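Long-range contacts in Ycf54-like protein (Synechocystis sp. PCC 6803, PDB 5M2P), which is a component of the magnesium-protoporphyrin IX monomethyl ester cyclase and is required for protochlorophyllide formation, probably acting in assembly or support of that enzyme: residues A[9-14]-A[47-52]; A[20-26]-A[81-86]; A[42-48]-A[68-74]; A[53-57]-A[99-103]. One frame throughout, in Å; residues are numbered along the deposited sequence.

Contact 1: A[9-14]-A[47-52]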
loop_
_atom_site.group_PDB
_atom_site.type_symbol
_atom_site.label_atom_id
_atom_site.label_comp_id
_atom_site.label_asym_id
_atom_site.label_seq_id
_atom_site.Cartn_x
_atom_site.Cartn_y
_atom_site.Cartn_z
ATOM N N TYR A 9 3.172 -1.877 -3.861
ATOM C CA TYR A 9 2.038 -2.052 -2.982
ATOM C C TYR A 9 1.887 -3.488 -2.524
ATOM O O TYR A 9 2.257 -4.438 -3.224
ATOM C CB TYR A 9 0.714 -1.560 -3.618
ATOM C CG TYR A 9 0.215 -2.411 -4.760
ATOM C CD1 TYR A 9 -0.530 -3.567 -4.522
ATOM C CD2 TYR A 9 0.552 -2.126 -6.081
ATOM C CE1 TYR A 9 -0.935 -4.383 -5.556
ATOM C CE2 TYR A 9 0.120 -2.921 -7.134
ATOM C CZ TYR A 9 -0.612 -4.066 -6.866
ATOM O OH TYR A 9 -0.998 -4.882 -7.894
ATOM N N ALA A 10 1.267 -3.584 -1.350
ATOM C CA ALA A 10 0.726 -4.828 -0.814
ATOM C C ALA A 10 -0.750 -4.553 -0.501
ATOM O O ALA A 10 -1.042 -3.690 0.311
ATOM C CB ALA A 10 1.485 -5.237 0.449
ATOM N N LEU A 11 -1.642 -5.284 -1.154
ATOM C CA LEU A 11 -3.082 -5.102 -1.011
ATOM C C LEU A 11 -3.673 -6.220 -0.178
ATOM O O LEU A 11 -3.439 -7.385 -0.459
ATOM C CB LEU A 11 -3.710 -5.121 -2.391
ATOM C CG LEU A 11 -5.199 -4.780 -2.425
ATOM C CD1 LEU A 11 -5.422 -3.298 -2.293
ATOM C CD2 LEU A 11 -5.781 -5.257 -3.730
ATOM N N ALA A 12 -4.424 -5.847 0.841
ATOM C CA ALA A 12 -5.070 -6.758 1.751
ATOM C C ALA A 12 -6.579 -6.476 1.759
ATOM O O ALA A 12 -7.027 -5.414 1.334
ATOM C CB ALA A 12 -4.559 -6.504 3.164
ATOM N N SER A 13 -7.344 -7.401 2.331
ATOM C CA SER A 13 -8.718 -7.095 2.700
ATOM C C SER A 13 -8.691 -6.239 3.964
ATOM O O SER A 13 -7.796 -6.327 4.786
ATOM C CB SER A 13 -9.527 -8.371 2.936
ATOM O OG SER A 13 -9.083 -9.029 4.120
ATOM N N GLN A 14 -9.721 -5.406 4.139
ATOM C CA GLN A 14 -9.876 -4.670 5.388
ATOM C C GLN A 14 -10.023 -5.622 6.577
ATOM O O GLN A 14 -9.450 -5.399 7.616
ATOM C CB GLN A 14 -11.036 -3.679 5.262
ATOM C CG GLN A 14 -10.666 -2.581 4.245
ATOM C CD GLN A 14 -11.788 -1.608 3.996
ATOM O OE1 GLN A 14 -12.665 -1.422 4.852
ATOM N NE2 GLN A 14 -11.770 -0.998 2.832
ATOM N N ILE A 47 -6.820 3.281 2.287
ATOM C CA ILE A 47 -8.052 2.522 2.346
ATOM C C ILE A 47 -8.723 2.577 0.968
ATOM O O ILE A 47 -8.806 3.645 0.342
ATOM C CB ILE A 47 -9.009 3.087 3.414
ATOM C CG1 ILE A 47 -8.371 3.017 4.803
ATOM C CG2 ILE A 47 -10.317 2.318 3.394
ATOM C CD1 ILE A 47 -9.075 3.851 5.855
ATOM N N GLN A 48 -9.178 1.436 0.478
ATOM C CA GLN A 48 -9.870 1.340 -0.791
ATOM C C GLN A 48 -9.157 2.147 -1.893
ATOM O O GLN A 48 -9.742 3.062 -2.510
ATOM C CB GLN A 48 -11.330 1.789 -0.655
ATOM C CG GLN A 48 -12.231 1.087 -1.657
ATOM C CD GLN A 48 -12.448 -0.401 -1.384
ATOM O OE1 GLN A 48 -12.170 -0.902 -0.305
ATOM N NE2 GLN A 48 -12.949 -1.096 -2.379
ATOM N N PRO A 49 -7.913 1.770 -2.206
ATOM C CA PRO A 49 -7.133 2.628 -3.112
ATOM C C PRO A 49 -7.698 2.805 -4.519
ATOM O O PRO A 49 -8.072 1.857 -5.197
ATOM C CB PRO A 49 -5.798 1.892 -3.219
ATOM C CG PRO A 49 -6.108 0.475 -2.778
ATOM C CD PRO A 49 -7.127 0.642 -1.680
ATOM N N ALA A 50 -7.684 4.053 -4.978
ATOM C CA ALA A 50 -8.093 4.369 -6.336
ATOM C C ALA A 50 -7.152 3.807 -7.392
ATOM O O ALA A 50 -7.534 3.601 -8.538
ATOM C CB ALA A 50 -8.179 5.868 -6.491
ATOM N N PHE A 51 -5.898 3.545 -7.030
ATOM C CA PHE A 51 -4.970 2.994 -8.038
ATOM C C PHE A 51 -5.430 1.671 -8.625
ATOM O O PHE A 51 -5.054 1.317 -9.742
ATOM C CB PHE A 51 -3.509 2.910 -7.539
ATOM C CG PHE A 51 -3.226 1.863 -6.468
ATOM C CD1 PHE A 51 -3.265 0.502 -6.750
ATOM C CD2 PHE A 51 -2.817 2.252 -5.191
ATOM C CE1 PHE A 51 -2.938 -0.446 -5.783
ATOM C CE2 PHE A 51 -2.522 1.301 -4.222
ATOM C CZ PHE A 51 -2.579 -0.029 -4.526
ATOM N N LEU A 52 -6.264 0.944 -7.883
ATOM C CA LEU A 52 -6.706 -0.357 -8.321
ATOM C C LEU A 52 -7.565 -0.304 -9.572
ATOM O O LEU A 52 -7.755 -1.332 -10.219
ATOM C CB LEU A 52 -7.446 -1.046 -7.180
ATOM C CG LEU A 52 -7.518 -2.559 -7.183
ATOM C CD1 LEU A 52 -6.146 -3.214 -7.373
ATOM C CD2 LEU A 52 -8.167 -2.961 -5.873
#
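Q48 OE1, near the end of strand 5-13, accepts a hydrogen bond from N68 N and is also approached by Q14 NE2 at 3.2 Å, the two glutamine amide planes being turned 77° against each other. Q14 NE2 has its own bond to the carbonyl O of N68. The same NE2 of Q14 rests against I47, 3.7 Å from the methyl CG2.

Further along, the contact becomes wholly apolar. L11 has CG anti to its own N (chi1 -173°), which sends its two methyls onto the loop. L11 CD1 touches the pyrrolidine of P49 at CG (3.9 Å), while CD2 meets the methyl CD2 of L52, the two leucines crossing at roughly a right angle. At the far end, CZ of F51 reaches CG of Y9 (3.7 Å), and F51 CE1 lies over one face of the tyrosine ring, nearer its rim than its middle. The ring planes are inclined at 40°. With an alanine in place of Y9, F51 would probably lose the ring that covers its CE1-CZ end, and a gap would open beside A60 of helix 58-63.

Y9 and L11 alternate with A10 and A12, as strand residues do, and the loop leaving edge strand 43-47 packs against the face that bears Y9 and L11. This is core packing of an alpha+beta fold, in which the loop and helix 58-63 cover one side of an antiparallel sheet.

Contact 2: A[20-26]-A[81-86]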
loop_
_atom_site.group_PDB
_atom_site.type_symbol
_atom_site.label_atom_id
_atom_site.label_comp_id
_atom_site.label_asym_id
_atom_site.label_seq_id
_atom_site.Cartn_x
_atom_site.Cartn_y
_atom_site.Cartn_z
ATOM N N GLU A 20 -4.351 -7.894 12.151
ATOM C CA GLU A 20 -2.897 -7.746 12.159
ATOM C C GLU A 20 -2.479 -6.499 12.956
ATOM O O GLU A 20 -1.732 -5.653 12.479
ATOM C CB GLU A 20 -2.383 -7.722 10.726
ATOM C CG GLU A 20 -2.670 -9.002 9.937
ATOM C CD GLU A 20 -1.747 -10.151 10.283
ATOM O OE1 GLU A 20 -0.651 -9.898 10.821
ATOM O OE2 GLU A 20 -2.116 -11.316 10.000
ATOM N N GLU A 21 -2.972 -6.379 14.184
ATOM C CA GLU A 21 -2.639 -5.218 15.005
ATOM C C GLU A 21 -1.163 -5.033 15.306
ATOM O O GLU A 21 -0.681 -3.906 15.215
ATOM C CB GLU A 21 -3.450 -5.195 16.291
ATOM C CG GLU A 21 -4.747 -4.406 16.173
ATOM C CD GLU A 21 -4.527 -2.980 15.671
ATOM O OE1 GLU A 21 -3.706 -2.254 16.272
ATOM O OE2 GLU A 21 -5.165 -2.583 14.671
ATOM N N PRO A 22 -0.419 -6.108 15.626
ATOM C CA PRO A 22 1.021 -5.911 15.824
ATOM C C PRO A 22 1.660 -5.272 14.580
ATOM O O PRO A 22 2.511 -4.402 14.708
ATOM C CB PRO A 22 1.542 -7.342 16.089
ATOM C CG PRO A 22 0.385 -8.016 16.732
ATOM C CD PRO A 22 -0.835 -7.462 16.031
ATOM N N PHE A 23 1.223 -5.679 13.390
ATOM C CA PHE A 23 1.723 -5.077 12.156
ATOM C C PHE A 23 1.412 -3.574 12.097
ATOM O O PHE A 23 2.264 -2.746 11.734
ATOM C CB PHE A 23 1.160 -5.793 10.913
ATOM C CG PHE A 23 1.494 -5.099 9.615
ATOM C CD1 PHE A 23 2.727 -5.269 9.041
ATOM C CD2 PHE A 23 0.599 -4.266 9.002
ATOM C CE1 PHE A 23 3.052 -4.620 7.882
ATOM C CE2 PHE A 23 0.923 -3.611 7.835
ATOM C CZ PHE A 23 2.150 -3.784 7.273
ATOM N N GLU A 24 0.178 -3.228 12.398
ATOM C CA GLU A 24 -0.189 -1.833 12.394
ATOM C C GLU A 24 0.632 -1.056 13.412
ATOM O O GLU A 24 0.986 0.093 13.162
ATOM C CB GLU A 24 -1.674 -1.677 12.658
ATOM C CG GLU A 24 -2.556 -2.101 11.502
ATOM C CD GLU A 24 -2.331 -1.239 10.269
ATOM O OE1 GLU A 24 -1.984 -0.044 10.401
ATOM O OE2 GLU A 24 -2.479 -1.744 9.156
ATOM N N GLU A 25 0.962 -1.664 14.550
ATOM C CA GLU A 25 1.832 -1.005 15.523
ATOM C C GLU A 25 3.237 -0.781 14.970
ATOM O O GLU A 25 3.852 0.245 15.232
ATOM C CB GLU A 25 1.902 -1.799 16.854
ATOM C CG GLU A 25 2.824 -1.197 17.916
ATOM C CD GLU A 25 2.442 0.224 18.284
ATOM O OE1 GLU A 25 1.229 0.509 18.403
ATOM O OE2 GLU A 25 3.356 1.058 18.448
ATOM N N VAL A 26 3.748 -1.727 14.189
ATOM C CA VAL A 26 5.037 -1.552 13.544
ATOM C C VAL A 26 4.999 -0.345 12.619
ATOM O O VAL A 26 5.935 0.451 12.610
ATOM C CB VAL A 26 5.499 -2.806 12.758
ATOM C CG1 VAL A 26 6.758 -2.525 11.965
ATOM C CG2 VAL A 26 5.737 -3.964 13.719
ATOM N N TRP A 81 9.342 -6.660 2.728
ATOM C CA TRP A 81 9.143 -6.993 4.144
ATOM C C TRP A 81 7.665 -7.145 4.464
ATOM O O TRP A 81 7.269 -8.083 5.119
ATOM C CB TRP A 81 9.780 -5.958 5.077
ATOM C CG TRP A 81 9.369 -6.123 6.524
ATOM C CD1 TRP A 81 9.856 -7.024 7.408
ATOM C CD2 TRP A 81 8.311 -5.414 7.199
ATOM N NE1 TRP A 81 9.180 -6.924 8.596
ATOM C CE2 TRP A 81 8.225 -5.942 8.492
ATOM C CE3 TRP A 81 7.427 -4.386 6.821
ATOM C CZ2 TRP A 81 7.302 -5.489 9.417
ATOM C CZ3 TRP A 81 6.524 -3.928 7.739
ATOM C CH2 TRP A 81 6.468 -4.470 9.026
ATOM N N VAL A 82 6.850 -6.219 3.985
ATOM C CA VAL A 82 5.416 -6.299 4.277
ATOM C C VAL A 82 4.849 -7.624 3.775
ATOM O O VAL A 82 4.051 -8.279 4.467
ATOM C CB VAL A 82 4.634 -5.116 3.646
ATOM C CG1 VAL A 82 3.139 -5.336 3.744
ATOM C CG2 VAL A 82 5.016 -3.779 4.270
ATOM N N LYS A 83 5.240 -8.031 2.567
ATOM C CA LYS A 83 4.736 -9.295 2.035
ATOM C C LYS A 83 5.162 -10.476 2.902
ATOM O O LYS A 83 4.400 -11.391 3.146
ATOM C CB LYS A 83 5.140 -9.462 0.564
ATOM C CG LYS A 83 4.981 -10.871 0.001
ATOM C CD LYS A 83 3.604 -11.524 -0.012
ATOM C CE LYS A 83 3.751 -12.978 -0.477
ATOM N NZ LYS A 83 2.477 -13.762 -0.485
ATOM N N LEU A 84 6.426 -10.501 3.317
ATOM C CA LEU A 84 6.924 -11.618 4.113
ATOM C C LEU A 84 6.303 -11.617 5.502
ATOM O O LEU A 84 6.150 -12.670 6.107
ATOM C CB LEU A 84 8.439 -11.520 4.205
ATOM C CG LEU A 84 9.176 -11.756 2.905
ATOM C CD1 LEU A 84 10.612 -11.369 3.149
ATOM C CD2 LEU A 84 9.069 -13.195 2.417
ATOM N N ARG A 85 5.959 -10.436 6.013
ATOM C CA ARG A 85 5.381 -10.299 7.352
ATOM C C ARG A 85 3.906 -10.684 7.352
ATOM O O ARG A 85 3.440 -11.370 8.258
ATOM C CB ARG A 85 5.584 -8.867 7.861
ATOM C CG ARG A 85 4.829 -8.484 9.118
ATOM C CD ARG A 85 5.570 -8.863 10.384
ATOM N NE ARG A 85 4.674 -8.638 11.504
ATOM C CZ ARG A 85 5.017 -8.050 12.638
ATOM N NH1 ARG A 85 6.240 -7.589 12.808
ATOM N NH2 ARG A 85 4.106 -7.894 13.579
ATOM N N LEU A 86 3.166 -10.228 6.341
ATOM C CA LEU A 86 1.715 -10.467 6.276
ATOM C C LEU A 86 1.304 -11.698 5.510
ATOM O O LEU A 86 0.295 -12.342 5.872
ATOM C CB LEU A 86 0.990 -9.279 5.660
ATOM C CG LEU A 86 1.060 -8.014 6.483
ATOM C CD1 LEU A 86 0.319 -6.911 5.756
ATOM C CD2 LEU A 86 0.482 -8.207 7.878
#
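F23 reaches from helix 21-36 into helix 76-86, and every part of its side chain meets the second helix. F23 CB starts the contact 3.9 Å from L86 CD2, and the same methyl comes closer still to the first ring atom, CG. With CG anti to the backbone N (chi1 172°), the ring is carried across the gap between the helices. F23 CD1 lies 3.8 Å from the aliphatic CG of R85. Beyond it, F23 CE1 is 3.5 Å from CZ3 of W81. The two aromatic planes are only 22° apart, but they are slid so far past each other that they hardly overlap. CE2 approaches L86 CD1, which sits over the middle of the F23 face, 4.0 Å from the ring centroid, in a CH-pi contact. The tip, F23 CZ, ends 4.0 Å from V82 CG1.

F23 is thus a knob in a hole formed by W81, V82, R85 and L86, between two nearly antiparallel helices (156°) that lie side by side on one face of the sheet. L17 of helix 14-18 also touches F23 and L86, extending the apolar cluster.

Toward the surface, V26 continues the row, its CG1 touching W81 CH2 at 3.5 Å. At the start of helix 21-36, the hydrocarbon part of E20 slides past L86 in the opposite direction, and E20 OE1 comes 3.6 Å from the methyl CD2 of L86.

Contact 3: A[42-48]-A[68-74]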
loop_
_atom_site.group_PDB
_atom_site.type_symbol
_atom_site.label_atom_id
_atom_site.label_comp_id
_atom_site.label_asym_id
_atom_site.label_seq_id
_atom_site.Cartn_x
_atom_site.Cartn_y
_atom_site.Cartn_z
ATOM N N ASP A 42 7.745 7.810 3.333
ATOM C CA ASP A 42 7.700 7.240 1.980
ATOM C C ASP A 42 6.888 5.951 1.954
ATOM O O ASP A 42 7.080 5.111 1.067
ATOM C CB ASP A 42 9.111 7.016 1.434
ATOM C CG ASP A 42 9.894 5.979 2.217
ATOM O OD1 ASP A 42 9.422 5.514 3.274
ATOM O OD2 ASP A 42 10.999 5.624 1.736
ATOM N N PHE A 43 5.972 5.804 2.904
ATOM C CA PHE A 43 5.080 4.656 2.967
ATOM C C PHE A 43 3.783 5.148 3.567
ATOM O O PHE A 43 3.790 6.042 4.410
ATOM C CB PHE A 43 5.671 3.500 3.813
ATOM C CG PHE A 43 5.889 3.868 5.249
ATOM C CD1 PHE A 43 6.998 4.601 5.643
ATOM C CD2 PHE A 43 4.943 3.542 6.222
ATOM C CE1 PHE A 43 7.153 5.011 6.965
ATOM C CE2 PHE A 43 5.112 3.931 7.532
ATOM C CZ PHE A 43 6.229 4.658 7.910
ATOM N N TRP A 44 2.691 4.536 3.146
ATOM C CA TRP A 44 1.358 4.983 3.468
ATOM C C TRP A 44 0.409 3.793 3.467
ATOM O O TRP A 44 0.585 2.845 2.721
ATOM C CB TRP A 44 0.858 6.014 2.448
ATOM C CG TRP A 44 1.820 7.133 2.142
ATOM C CD1 TRP A 44 1.883 8.347 2.749
ATOM C CD2 TRP A 44 2.860 7.116 1.166
ATOM N NE1 TRP A 44 2.899 9.075 2.216
ATOM C CE2 TRP A 44 3.510 8.352 1.235
ATOM C CE3 TRP A 44 3.309 6.172 0.233
ATOM C CZ2 TRP A 44 4.587 8.673 0.410
ATOM C CZ3 TRP A 44 4.372 6.491 -0.582
ATOM C CH2 TRP A 44 4.985 7.737 -0.497
ATOM N N GLN A 45 -0.646 3.897 4.262
ATOM C CA GLN A 45 -1.729 2.971 4.218
ATOM C C GLN A 45 -2.907 3.684 3.580
ATOM O O GLN A 45 -3.296 4.775 4.034
ATOM C CB GLN A 45 -2.053 2.470 5.624
ATOM C CG GLN A 45 -3.257 1.532 5.656
ATOM C CD GLN A 45 -3.333 0.697 6.938
ATOM O OE1 GLN A 45 -2.418 -0.048 7.254
ATOM N NE2 GLN A 45 -4.439 0.805 7.650
ATOM N N VAL A 46 -3.451 3.092 2.523
ATOM C CA VAL A 46 -4.512 3.706 1.725
ATOM C C VAL A 46 -5.708 2.785 1.761
ATOM O O VAL A 46 -5.650 1.657 1.303
ATOM C CB VAL A 46 -4.060 3.911 0.252
ATOM C CG1 VAL A 46 -5.172 4.576 -0.559
ATOM C CG2 VAL A 46 -2.782 4.734 0.178
ATOM N N ILE A 47 -6.820 3.281 2.287
ATOM C CA ILE A 47 -8.052 2.522 2.346
ATOM C C ILE A 47 -8.723 2.577 0.968
ATOM O O ILE A 47 -8.806 3.645 0.342
ATOM C CB ILE A 47 -9.009 3.087 3.414
ATOM C CG1 ILE A 47 -8.371 3.017 4.803
ATOM C CG2 ILE A 47 -10.317 2.318 3.394
ATOM C CD1 ILE A 47 -9.075 3.851 5.855
ATOM N N GLN A 48 -9.178 1.436 0.478
ATOM C CA GLN A 48 -9.870 1.340 -0.791
ATOM C C GLN A 48 -9.157 2.147 -1.893
ATOM O O GLN A 48 -9.742 3.062 -2.510
ATOM C CB GLN A 48 -11.330 1.789 -0.655
ATOM C CG GLN A 48 -12.231 1.087 -1.657
ATOM C CD GLN A 48 -12.448 -0.401 -1.384
ATOM O OE1 GLN A 48 -12.170 -0.902 -0.305
ATOM N NE2 GLN A 48 -12.949 -1.096 -2.379
ATOM N N ASN A 68 -10.950 -3.321 0.513
ATOM C CA ASN A 68 -9.515 -3.522 0.478
ATOM C C ASN A 68 -8.747 -2.318 0.984
ATOM O O ASN A 68 -9.305 -1.239 1.198
ATOM C CB ASN A 68 -9.079 -3.979 -0.909
ATOM C CG ASN A 68 -9.532 -3.058 -2.005
ATOM O OD1 ASN A 68 -9.121 -1.912 -2.082
ATOM N ND2 ASN A 68 -10.333 -3.592 -2.912
ATOM N N VAL A 69 -7.455 -2.533 1.187
ATOM C CA VAL A 69 -6.588 -1.558 1.816
ATOM C C VAL A 69 -5.168 -1.904 1.385
ATOM O O VAL A 69 -4.803 -3.078 1.372
ATOM C CB VAL A 69 -6.701 -1.561 3.352
ATOM C CG1 VAL A 69 -6.657 -2.959 3.913
ATOM C CG2 VAL A 69 -5.675 -0.645 4.021
ATOM N N ALA A 70 -4.412 -0.893 0.960
ATOM C CA ALA A 70 -3.038 -1.115 0.530
ATOM C C ALA A 70 -2.033 -0.482 1.458
ATOM O O ALA A 70 -2.212 0.634 1.953
ATOM C CB ALA A 70 -2.834 -0.558 -0.883
ATOM N N ILE A 71 -0.899 -1.158 1.595
ATOM C CA ILE A 71 0.321 -0.530 2.056
ATOM C C ILE A 71 1.119 -0.188 0.803
ATOM O O ILE A 71 1.379 -1.047 -0.035
ATOM C CB ILE A 71 1.137 -1.441 2.998
ATOM C CG1 ILE A 71 0.261 -2.027 4.113
ATOM C CG2 ILE A 71 2.306 -0.669 3.574
ATOM C CD1 ILE A 71 -0.441 -1.017 4.963
ATOM N N VAL A 72 1.441 1.085 0.662
ATOM C CA VAL A 72 2.100 1.632 -0.532
ATOM C C VAL A 72 3.407 2.244 -0.093
ATOM O O VAL A 72 3.476 2.921 0.924
ATOM C CB VAL A 72 1.209 2.724 -1.164
ATOM C CG1 VAL A 72 1.856 3.332 -2.404
ATOM C CG2 VAL A 72 -0.159 2.145 -1.457
ATOM N N SER A 73 4.446 2.076 -0.899
ATOM C CA SER A 73 5.703 2.751 -0.607
ATOM C C SER A 73 6.512 2.928 -1.860
ATOM O O SER A 73 6.424 2.121 -2.782
ATOM C CB SER A 73 6.533 1.915 0.376
ATOM O OG SER A 73 7.711 2.561 0.788
ATOM N N THR A 74 7.350 3.972 -1.891
ATOM C CA THR A 74 8.367 4.114 -2.924
ATOM C C THR A 74 9.640 3.331 -2.587
ATOM O O THR A 74 10.550 3.304 -3.390
ATOM C CB THR A 74 8.685 5.584 -3.185
ATOM O OG1 THR A 74 9.021 6.190 -1.933
ATOM C CG2 THR A 74 7.480 6.283 -3.823
HETATM O O HOH W 1 11.522 5.774 -0.987
HETATM O O HOH W 2 9.358 2.776 3.609
#
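N68 has CG between its backbone N and carbonyl carbon (chi1 54°), and Q48 bends at chi2 (70°); together these turns stack the two side-chain amides, nearly parallel at 16°. The bend also brings Q48 OE1 within 2.8 Å of N68 N, which donates to it. Further bonds hold N68 ND2 to P65 O and Q48 NE2 to E66 O. Q48 N in turn donates to N68 O, so the pair is tied in both directions at the end of the strands, with a side chain replacing one backbone acceptor. Were Q48 replaced by an alanine, N68 N would probably lose this acceptor and the N68 side-chain amide the flat group stacked on it.

Between the ends, W44 and V46 form regular hydrogen-bonded antiparallel pairs with V72 and A70. At the opposite end D42 O is gripped twice, by S73 OG (2.6 Å) and by T74 N (3.2 Å), both donors tilted out of the carbonyl plane. One water joins D42 OD2 to T74 OG1 and another D42 OD1 to S73 OG; OD1 is also bonded to Y34 OH.

On one face, Q45 CG packs against V69 CG2 at 3.6 Å; on the other, V46 CG2 meets V72 CG2 at 4.0 Å. The face carrying F43, Q45 and I71 is covered by helix 21-36. W44 and V72 lean on Y7 of strand 5-13, the next strand in the sheet, which bonds V69 and I71 through A12 and A10.

Contact 4: A[53-57]-A[99-103]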
loop_
_atom_site.group_PDB
_atom_site.type_symbol
_atom_site.label_atom_id
_atom_site.label_comp_id
_atom_site.label_asym_id
_atom_site.label_seq_id
_atom_site.Cartn_x
_atom_site.Cartn_y
_atom_site.Cartn_z
ATOM N N ASN A 53 -8.079 0.895 -9.919
ATOM C CA ASN A 53 -8.884 1.056 -11.128
ATOM C C ASN A 53 -8.057 1.260 -12.413
ATOM O O ASN A 53 -8.595 1.312 -13.510
ATOM C CB ASN A 53 -9.839 2.242 -10.984
ATOM C CG ASN A 53 -10.955 1.991 -10.012
ATOM O OD1 ASN A 53 -11.294 0.843 -9.696
ATOM N ND2 ASN A 53 -11.512 3.080 -9.489
ATOM N N ALA A 54 -6.743 1.345 -12.285
ATOM C CA ALA A 54 -5.886 1.576 -13.449
ATOM C C ALA A 54 -5.886 0.344 -14.326
ATOM O O ALA A 54 -5.832 -0.775 -13.822
ATOM C CB ALA A 54 -4.484 1.902 -13.038
ATOM N N PRO A 55 -5.902 0.500 -15.661
ATOM C CA PRO A 55 -5.915 -0.675 -16.521
ATOM C C PRO A 55 -4.743 -1.630 -16.314
ATOM O O PRO A 55 -4.928 -2.842 -16.444
ATOM C CB PRO A 55 -5.926 -0.087 -17.918
ATOM C CG PRO A 55 -6.511 1.273 -17.766
ATOM C CD PRO A 55 -6.129 1.754 -16.409
ATOM N N GLU A 56 -3.587 -1.094 -15.951
ATOM C CA GLU A 56 -2.415 -1.918 -15.754
ATOM C C GLU A 56 -2.546 -2.817 -14.531
ATOM O O GLU A 56 -1.774 -3.766 -14.390
ATOM C CB GLU A 56 -1.171 -1.036 -15.653
ATOM C CG GLU A 56 -1.109 -0.203 -14.371
ATOM C CD GLU A 56 -0.163 0.963 -14.408
ATOM O OE1 GLU A 56 1.009 0.745 -14.095
ATOM O OE2 GLU A 56 -0.595 2.076 -14.698
ATOM N N LEU A 57 -3.524 -2.537 -13.660
ATOM C CA LEU A 57 -3.752 -3.302 -12.445
ATOM C C LEU A 57 -5.022 -4.166 -12.534
ATOM O O LEU A 57 -5.553 -4.666 -11.541
ATOM C CB LEU A 57 -3.716 -2.378 -11.224
ATOM C CG LEU A 57 -2.375 -1.610 -11.051
ATOM C CD1 LEU A 57 -2.369 -0.869 -9.741
ATOM C CD2 LEU A 57 -1.156 -2.534 -11.097
ATOM N N ASP A 99 -2.159 9.383 -16.144
ATOM C CA ASP A 99 -3.578 9.608 -16.410
ATOM C C ASP A 99 -4.439 8.678 -15.581
ATOM O O ASP A 99 -5.443 9.100 -15.011
ATOM C CB ASP A 99 -3.941 9.385 -17.886
ATOM C CG ASP A 99 -3.605 10.538 -18.742
ATOM O OD1 ASP A 99 -2.798 11.404 -18.331
ATOM O OD2 ASP A 99 -4.197 10.600 -19.844
ATOM N N ALA A 100 -4.034 7.403 -15.525
ATOM C CA ALA A 100 -4.802 6.387 -14.849
ATOM C C ALA A 100 -4.666 6.481 -13.337
ATOM O O ALA A 100 -5.577 6.068 -12.614
ATOM C CB ALA A 100 -4.395 5.002 -15.317
ATOM N N ILE A 101 -3.525 6.967 -12.851
ATOM C CA ILE A 101 -3.236 7.087 -11.407
ATOM C C ILE A 101 -2.710 8.501 -11.125
ATOM O O ILE A 101 -1.516 8.712 -10.928
ATOM C CB ILE A 101 -2.226 6.021 -10.924
ATOM C CG1 ILE A 101 -2.639 4.631 -11.429
ATOM C CG2 ILE A 101 -2.119 6.089 -9.413
ATOM C CD1 ILE A 101 -1.661 3.533 -11.133
ATOM N N PRO A 102 -3.598 9.480 -11.143
ATOM C CA PRO A 102 -3.161 10.840 -10.927
ATOM C C PRO A 102 -2.717 11.083 -9.488
ATOM O O PRO A 102 -1.910 11.967 -9.256
ATOM C CB PRO A 102 -4.391 11.681 -11.302
ATOM C CG PRO A 102 -5.549 10.745 -11.117
ATOM C CD PRO A 102 -5.027 9.399 -11.512
ATOM N N ASP A 103 -3.243 10.296 -8.546
ATOM C CA ASP A 103 -2.895 10.417 -7.140
ATOM C C ASP A 103 -2.722 9.014 -6.583
ATOM O O ASP A 103 -3.704 8.295 -6.360
ATOM C CB ASP A 103 -3.999 11.134 -6.369
ATOM C CG ASP A 103 -3.665 11.311 -4.904
ATOM O OD1 ASP A 103 -2.641 10.757 -4.426
ATOM O OD2 ASP A 103 -4.448 12.007 -4.225
#
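A loop with a short 3-10 turn (55-56) before helix 58-63 meets, near the surface, the irregular chain with A100 and I101 that follows strand 90-96. The backbones draw closest at A54 and A100, whose CA atoms are 5.1 Å apart. That closeness suits their small side chains, whose CB methyls touch at 3.8 Å. A100 CB also lies beside the proline ring, 3.8 Å from P55 CD, so this one methyl fits against two consecutive residues of the turn.

I101, itself buried, has its CG1 branch anti to the carbonyl carbon (chi1 -48°) and running on extended to CD1, which lays both atoms alongside the A54 methyl; I101 CG1 is 3.7 Å from A54 CB. The end of the branch then passes E56, where I101 CD1 is 4.0 Å from E56 OE2 and the two side chains cross at about a right angle. F51, F94 and A96 also touch I101, linking this patch to the apolar side chains F51 and F94 packed against the sheet. The turn itself is closed by a hydrogen bond from L57 N to A54 O (2.9 Å), and I101 N is bonded to S98 OG.

Across the contact the touches are between carbons, apart from the E56 oxygen beside I101 CD1. Such contacts have no preferred direction, so the fit rests on shape, on small residues that let the backbones come near and on the burial of I101 and A54.

Overall arrangement
Contact 3 lies near the centre of the chain and is the one built mainly of backbone hydrogen bonds, pairing the edge strand with its neighbour. Contact 1, also buried but mostly apolar, starts where that edge strand ends: the two share I47 and Q48, and strands 5-13 and 68-73 are bonded side by side. Contact 2, partly buried, packs helices on the other face of the sheet through apolar and aromatic side chains, without the hydrogen bonds of contact 3; it reaches contact 1 where A10 CB meets V82 CG1 at 3.7 Å. Contact 4, smallest in buried area and nearer the surface, joins contact 1 through F51, L57 and I101. The centres of contacts 2 and 4 are about 26 Å apart.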